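Side-chain contacts in PfkB family carbohydrate kinase (Listeria grayi DSM 20601, PDB 4GM6), which probably phosphorylates a sugar or sugar acid, as a kinase of the PfkB carbohydrate kinase family: residues T252-T255 with H261-L264; Y280-I285 with L322-H327. One frame throughout, in Å; residues are numbered along the deposited sequence.

Contact 1: residues T252-T255 with H261-L264; sequences TKRT and HHLL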
loop_
_atom_site.group_PDB
_atom_site.type_symbol
_atom_site.label_atom_id
_atom_site.label_comp_id
_atom_site.label_asym_id
_atom_site.label_seq_id
_atom_site.Cartn_x
_atom_site.Cartn_y
_atom_site.Cartn_z
ATOM N N THR C 252 33.779 -12.332 3.294
ATOM C CA THR C 252 33.834 -10.927 2.923
ATOM C C THR C 252 34.399 -10.127 4.082
ATOM O O THR C 252 34.242 -10.494 5.236
ATOM C CB THR C 252 32.448 -10.378 2.562
ATOM O OG1 THR C 252 31.530 -10.710 3.602
ATOM C CG2 THR C 252 31.955 -10.974 1.264
ATOM N N LYS C 253 35.101 -9.051 3.777
ATOM C CA LYS C 253 35.474 -8.127 4.822
ATOM C C LYS C 253 34.481 -6.978 4.730
ATOM O O LYS C 253 34.411 -6.285 3.713
ATOM C CB LYS C 253 36.909 -7.629 4.655
ATOM C CG LYS C 253 37.324 -6.654 5.744
ATOM C CD LYS C 253 38.731 -6.117 5.531
ATOM C CE LYS C 253 38.950 -4.859 6.357
ATOM N NZ LYS C 253 40.322 -4.305 6.194
ATOM N N ARG C 254 33.702 -6.804 5.790
ATOM C CA ARG C 254 32.648 -5.814 5.821
ATOM C C ARG C 254 33.027 -4.682 6.763
ATOM O O ARG C 254 33.308 -4.898 7.942
ATOM C CB ARG C 254 31.334 -6.462 6.270
ATOM C CG ARG C 254 30.119 -5.563 6.119
ATOM C CD ARG C 254 28.888 -6.227 6.695
ATOM N NE ARG C 254 28.493 -7.405 5.927
ATOM C CZ ARG C 254 27.690 -7.378 4.873
ATOM N NH1 ARG C 254 27.180 -6.218 4.446
ATOM N NH2 ARG C 254 27.390 -8.517 4.252
ATOM N N THR C 255 33.049 -3.469 6.238
ATOM C CA THR C 255 33.300 -2.312 7.071
ATOM C C THR C 255 31.981 -1.582 7.252
ATOM O O THR C 255 31.483 -0.945 6.329
ATOM C CB THR C 255 34.331 -1.390 6.426
ATOM O OG1 THR C 255 35.436 -2.184 5.976
ATOM C CG2 THR C 255 34.825 -0.348 7.422
ATOM N N HIS C 261 25.442 2.231 5.048
ATOM C CA HIS C 261 26.689 2.436 4.343
ATOM C C HIS C 261 27.735 1.429 4.801
ATOM O O HIS C 261 28.269 1.537 5.903
ATOM C CB HIS C 261 27.168 3.871 4.562
ATOM C CG HIS C 261 28.364 4.248 3.747
ATOM N ND1 HIS C 261 28.941 5.496 3.813
ATOM C CD2 HIS C 261 29.089 3.546 2.846
ATOM C CE1 HIS C 261 29.971 5.551 2.985
ATOM N NE2 HIS C 261 30.072 4.384 2.372
ATOM N N HIS C 262 28.001 0.442 3.947
ATOM C CA HIS C 262 28.995 -0.595 4.206
ATOM C C HIS C 262 30.045 -0.569 3.097
ATOM O O HIS C 262 29.741 -0.217 1.955
ATOM C CB HIS C 262 28.351 -1.985 4.172
ATOM C CG HIS C 262 27.449 -2.288 5.329
ATOM N ND1 HIS C 262 26.926 -3.546 5.545
ATOM C CD2 HIS C 262 26.990 -1.512 6.340
ATOM C CE1 HIS C 262 26.147 -3.521 6.613
ATOM N NE2 HIS C 262 26.182 -2.302 7.123
ATOM N N LEU C 263 31.270 -0.969 3.436
ATOM C CA LEU C 263 32.275 -1.324 2.450
ATOM C C LEU C 263 32.351 -2.849 2.438
ATOM O O LEU C 263 32.253 -3.491 3.483
ATOM C CB LEU C 263 33.639 -0.730 2.822
ATOM C CG LEU C 263 33.699 0.766 3.155
ATOM C CD1 LEU C 263 35.139 1.193 3.465
ATOM C CD2 LEU C 263 33.111 1.599 2.027
ATOM N N LEU C 264 32.497 -3.435 1.257
ATOM C CA LEU C 264 32.498 -4.884 1.141
ATOM C C LEU C 264 33.580 -5.299 0.176
ATOM O O LEU C 264 33.673 -4.764 -0.923
ATOM C CB LEU C 264 31.157 -5.385 0.613
ATOM C CG LEU C 264 30.938 -6.885 0.795
ATOM C CD1 LEU C 264 30.554 -7.169 2.244
ATOM C CD2 LEU C 264 29.847 -7.368 -0.144
#

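Contact 2: residues Y280-I285 with L322-H327; sequences YAIYPI and LKHSIH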
loop_
_atom_site.group_PDB
_atom_site.type_symbol
_atom_site.label_atom_id
_atom_site.label_comp_id
_atom_site.label_asym_id
_atom_site.label_seq_id
_atom_site.Cartn_x
_atom_site.Cartn_y
_atom_site.Cartn_z
ATOM N N TYR C 280 34.047 -2.521 -2.568
ATOM C CA TYR C 280 32.827 -1.796 -2.964
ATOM C C TYR C 280 32.280 -0.935 -1.842
ATOM O O TYR C 280 32.261 -1.344 -0.679
ATOM C CB TYR C 280 31.714 -2.769 -3.355
ATOM C CG TYR C 280 31.956 -3.511 -4.637
ATOM C CD1 TYR C 280 31.590 -2.960 -5.857
ATOM C CD2 TYR C 280 32.549 -4.763 -4.630
ATOM C CE1 TYR C 280 31.811 -3.638 -7.037
ATOM C CE2 TYR C 280 32.779 -5.448 -5.805
ATOM C CZ TYR C 280 32.403 -4.882 -7.001
ATOM O OH TYR C 280 32.619 -5.555 -8.167
ATOM N N ALA C 281 31.816 0.254 -2.202
ATOM C CA ALA C 281 31.066 1.090 -1.289
ATOM C C ALA C 281 29.585 0.914 -1.610
ATOM O O ALA C 281 29.156 1.170 -2.726
ATOM C CB ALA C 281 31.498 2.538 -1.435
ATOM N N ILE C 282 28.813 0.445 -0.634
ATOM C CA ILE C 282 27.395 0.196 -0.825
ATOM C C ILE C 282 26.587 1.180 -0.000
ATOM O O ILE C 282 26.633 1.140 1.229
ATOM C CB ILE C 282 27.029 -1.238 -0.394
ATOM C CG1 ILE C 282 27.922 -2.250 -1.134
ATOM C CG2 ILE C 282 25.547 -1.496 -0.596
ATOM C CD1 ILE C 282 27.745 -3.692 -0.678
ATOM N N TYR C 283 25.821 2.040 -0.672
ATOM C CA TYR C 283 24.960 2.990 0.014
ATOM C C TYR C 283 23.938 3.572 -0.958
ATOM O O TYR C 283 24.291 3.925 -2.074
ATOM C CB TYR C 283 25.790 4.121 0.632
ATOM C CG TYR C 283 24.952 5.322 0.998
ATOM C CD1 TYR C 283 24.770 6.360 0.094
ATOM C CD2 TYR C 283 24.317 5.407 2.237
ATOM C CE1 TYR C 283 23.993 7.456 0.415
ATOM C CE2 TYR C 283 23.549 6.503 2.571
ATOM C CZ TYR C 283 23.384 7.524 1.650
ATOM O OH TYR C 283 22.613 8.615 1.953
ATOM N N PRO C 284 22.657 3.635 -0.546
ATOM C CA PRO C 284 22.173 3.116 0.745
ATOM C C PRO C 284 22.122 1.595 0.680
ATOM O O PRO C 284 22.511 1.009 -0.328
ATOM C CB PRO C 284 20.753 3.695 0.844
ATOM C CG PRO C 284 20.308 3.799 -0.585
ATOM C CD PRO C 284 21.554 4.148 -1.379
ATOM N N ILE C 285 21.675 0.953 1.752
ATOM C CA ILE C 285 21.506 -0.494 1.742
ATOM C C ILE C 285 20.022 -0.833 1.721
ATOM O O ILE C 285 19.289 -0.419 2.610
ATOM C CB ILE C 285 22.200 -1.145 2.949
ATOM C CG1 ILE C 285 23.709 -0.934 2.807
ATOM C CG2 ILE C 285 21.853 -2.627 3.018
ATOM C CD1 ILE C 285 24.543 -1.408 3.981
ATOM N N LEU C 322 25.498 -6.767 -5.307
ATOM C CA LEU C 322 24.210 -6.562 -5.961
ATOM C C LEU C 322 23.042 -7.026 -5.096
ATOM O O LEU C 322 22.012 -6.377 -5.084
ATOM C CB LEU C 322 24.172 -7.249 -7.336
ATOM C CG LEU C 322 25.021 -6.599 -8.443
ATOM C CD1 LEU C 322 25.035 -7.488 -9.677
ATOM C CD2 LEU C 322 24.534 -5.198 -8.813
ATOM N N LYS C 323 23.198 -8.143 -4.380
ATOM C CA LYS C 323 22.125 -8.649 -3.515
ATOM C C LYS C 323 21.654 -7.600 -2.494
ATOM O O LYS C 323 20.495 -7.584 -2.108
ATOM C CB LYS C 323 22.558 -9.934 -2.774
ATOM C CG LYS C 323 21.642 -10.312 -1.604
ATOM C CD LYS C 323 20.217 -10.572 -2.065
ATOM C CE LYS C 323 19.246 -10.625 -0.893
ATOM N NZ LYS C 323 19.008 -9.303 -0.212
ATOM N N HIS C 324 22.559 -6.729 -2.063
ATOM C CA HIS C 324 22.224 -5.719 -1.069
ATOM C C HIS C 324 21.133 -4.769 -1.572
ATOM O O HIS C 324 20.472 -4.124 -0.776
ATOM C CB HIS C 324 23.472 -4.928 -0.670
ATOM C CG HIS C 324 24.373 -5.653 0.282
ATOM N ND1 HIS C 324 25.155 -6.722 -0.098
ATOM C CD2 HIS C 324 24.628 -5.450 1.598
ATOM C CE1 HIS C 324 25.843 -7.156 0.945
ATOM N NE2 HIS C 324 25.539 -6.401 1.986
ATOM N N SER C 325 20.931 -4.708 -2.886
ATOM C CA SER C 325 19.935 -3.809 -3.479
ATOM C C SER C 325 18.550 -4.443 -3.634
ATOM O O SER C 325 17.634 -3.812 -4.184
ATOM C CB SER C 325 20.391 -3.350 -4.861
ATOM O OG SER C 325 21.532 -2.519 -4.792
ATOM N N ILE C 326 18.414 -5.687 -3.188
ATOM C CA ILE C 326 17.177 -6.458 -3.367
ATOM C C ILE C 326 16.543 -6.890 -2.040
ATOM O O ILE C 326 17.196 -7.503 -1.185
ATOM C CB ILE C 326 17.431 -7.700 -4.237
ATOM C CG1 ILE C 326 18.045 -7.264 -5.563
ATOM C CG2 ILE C 326 16.132 -8.472 -4.486
ATOM C CD1 ILE C 326 17.059 -6.486 -6.433
ATOM N N HIS C 327 15.270 -6.549 -1.865
ATOM C CA HIS C 327 14.501 -7.033 -0.736
ATOM C C HIS C 327 14.368 -8.539 -0.782
ATOM O O HIS C 327 14.143 -9.117 -1.852
ATOM C CB HIS C 327 13.088 -6.430 -0.754
ATOM C CG HIS C 327 13.045 -4.988 -0.360
ATOM N ND1 HIS C 327 13.440 -4.546 0.887
ATOM C CD2 HIS C 327 12.643 -3.883 -1.043
ATOM C CE1 HIS C 327 13.289 -3.232 0.956
ATOM N NE2 HIS C 327 12.809 -2.806 -0.202
HETATM O O HOH W 1 21.774 -1.547 -1.478
#

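Contact 1: residues T252-T255 with H261-L264
Thr255 and Leu263 form a hydrogen-bonded pair between segments 252-255 and 261-264, whose strands run antiparallel. Thr255 N donates to Leu263 O at 2.9 Å, and Leu263 N returns a bond of the same length to Thr255 O. The next pair along, Arg254 with Leu264, is non-hydrogen-bonded, and its side chains stand on the opposite face of the sheet from those of Thr255 and Leu263.

Arg254 makes the polar side-chain contact. Its CG is anti to the backbone N (chi1 -171°), and the chain bends at chi3, which brings the guanidinium over to the neighbouring strand. NH1 donates to ND1 of His262 at 2.9 Å, with an N-H...acceptor angle of 151°. The bond lies close to both flat groups' planes, yet those planes are turned 75° from each other. NH1 therefore meets the histidine at its ring edge. This bond calls for a lone pair on ND1, so His262 is probably not protonated there. Arg254 NH1 also bonds to NE2 of His324, so one nitrogen joins two histidines.

Leu264 sends CD1 over the centre of one guanidinium face, 3.9 Å from CZ of Arg254. The same methyl lies 3.7 Å from CB of Thr252, so it packs between the threonine and the flat end of the arginine. On the face of Thr255 and Leu263 the packing is simpler: the two CB atoms are 3.7 Å apart, and the leucine branch lies near the threonine CB.

The CB of His261 points away from strand 252-255; its ND1 bonds to Tyr283 OH of the second subunit. The arrangement is a beta hairpin of strands 248-256 and 261-270, within the large mixed sheet of the PfkB fold.

Contact 2: residues Y280-I285 with L322-H327
His324 packs against Ile282 and Ile285, and these three residues make the direct contact. The methyl CD1 of Ile282 sits over one face of the His324 ring. It is 4.0 Å from the ring centroid and only 11° off the ring normal, a CH-pi contact. The two side chains cross at about a right angle. The other branch of Ile282, CG2, lies 4.0 Å from CB of His324, nearer the histidine backbone. With CG1 beside the backbone N and CG2 anti to it (chi1 -55°), both branches reach the histidine.

Ile285 comes in at the ring edge. Its CG2 is near the ring plane, 4.2 Å from CD2 of His324.

Here the end of the last sheet strand, 273-282, meets the type I beta turn from Lys323 to Ile326, at the C-terminal side of helix 309-323 in the PfkB fold. The imidazole has polar partners at both nitrogens: ND1 bonds to Ala320 O, and NE2 is held by the arginine of contact 1. Together they would fix the ring's rotation.

Between the two backbones, a water donates to Pro284 O at 2.9 Å and more weakly to His324 O at 3.0 Å. It thus bridges the two segments, which share no direct hydrogen bond. Ser325 OG bonds to Thr118 O of the third subunit.

The centres of contact 1 and contact 2 lie about 10 Å apart, on the same side of the chain's centre. Both segments of contact 1 precede those of contact 2 in the sequence. Strands 261-270 and 273-282 are neighbours in the large sheet and join the two contacts. Leu264 O lies 2.8 Å from Tyr280 N, a probable hydrogen bond. Ile285 packs against the His262 ring. Contact 1 is thus a hairpin within the sheet, while in contact 2 its last strand meets the turn by helix 309-323. Residues of both contacts lie next to other subunits of the six-chain assembly: His261 meets the second, and Ser325 and His327 the third.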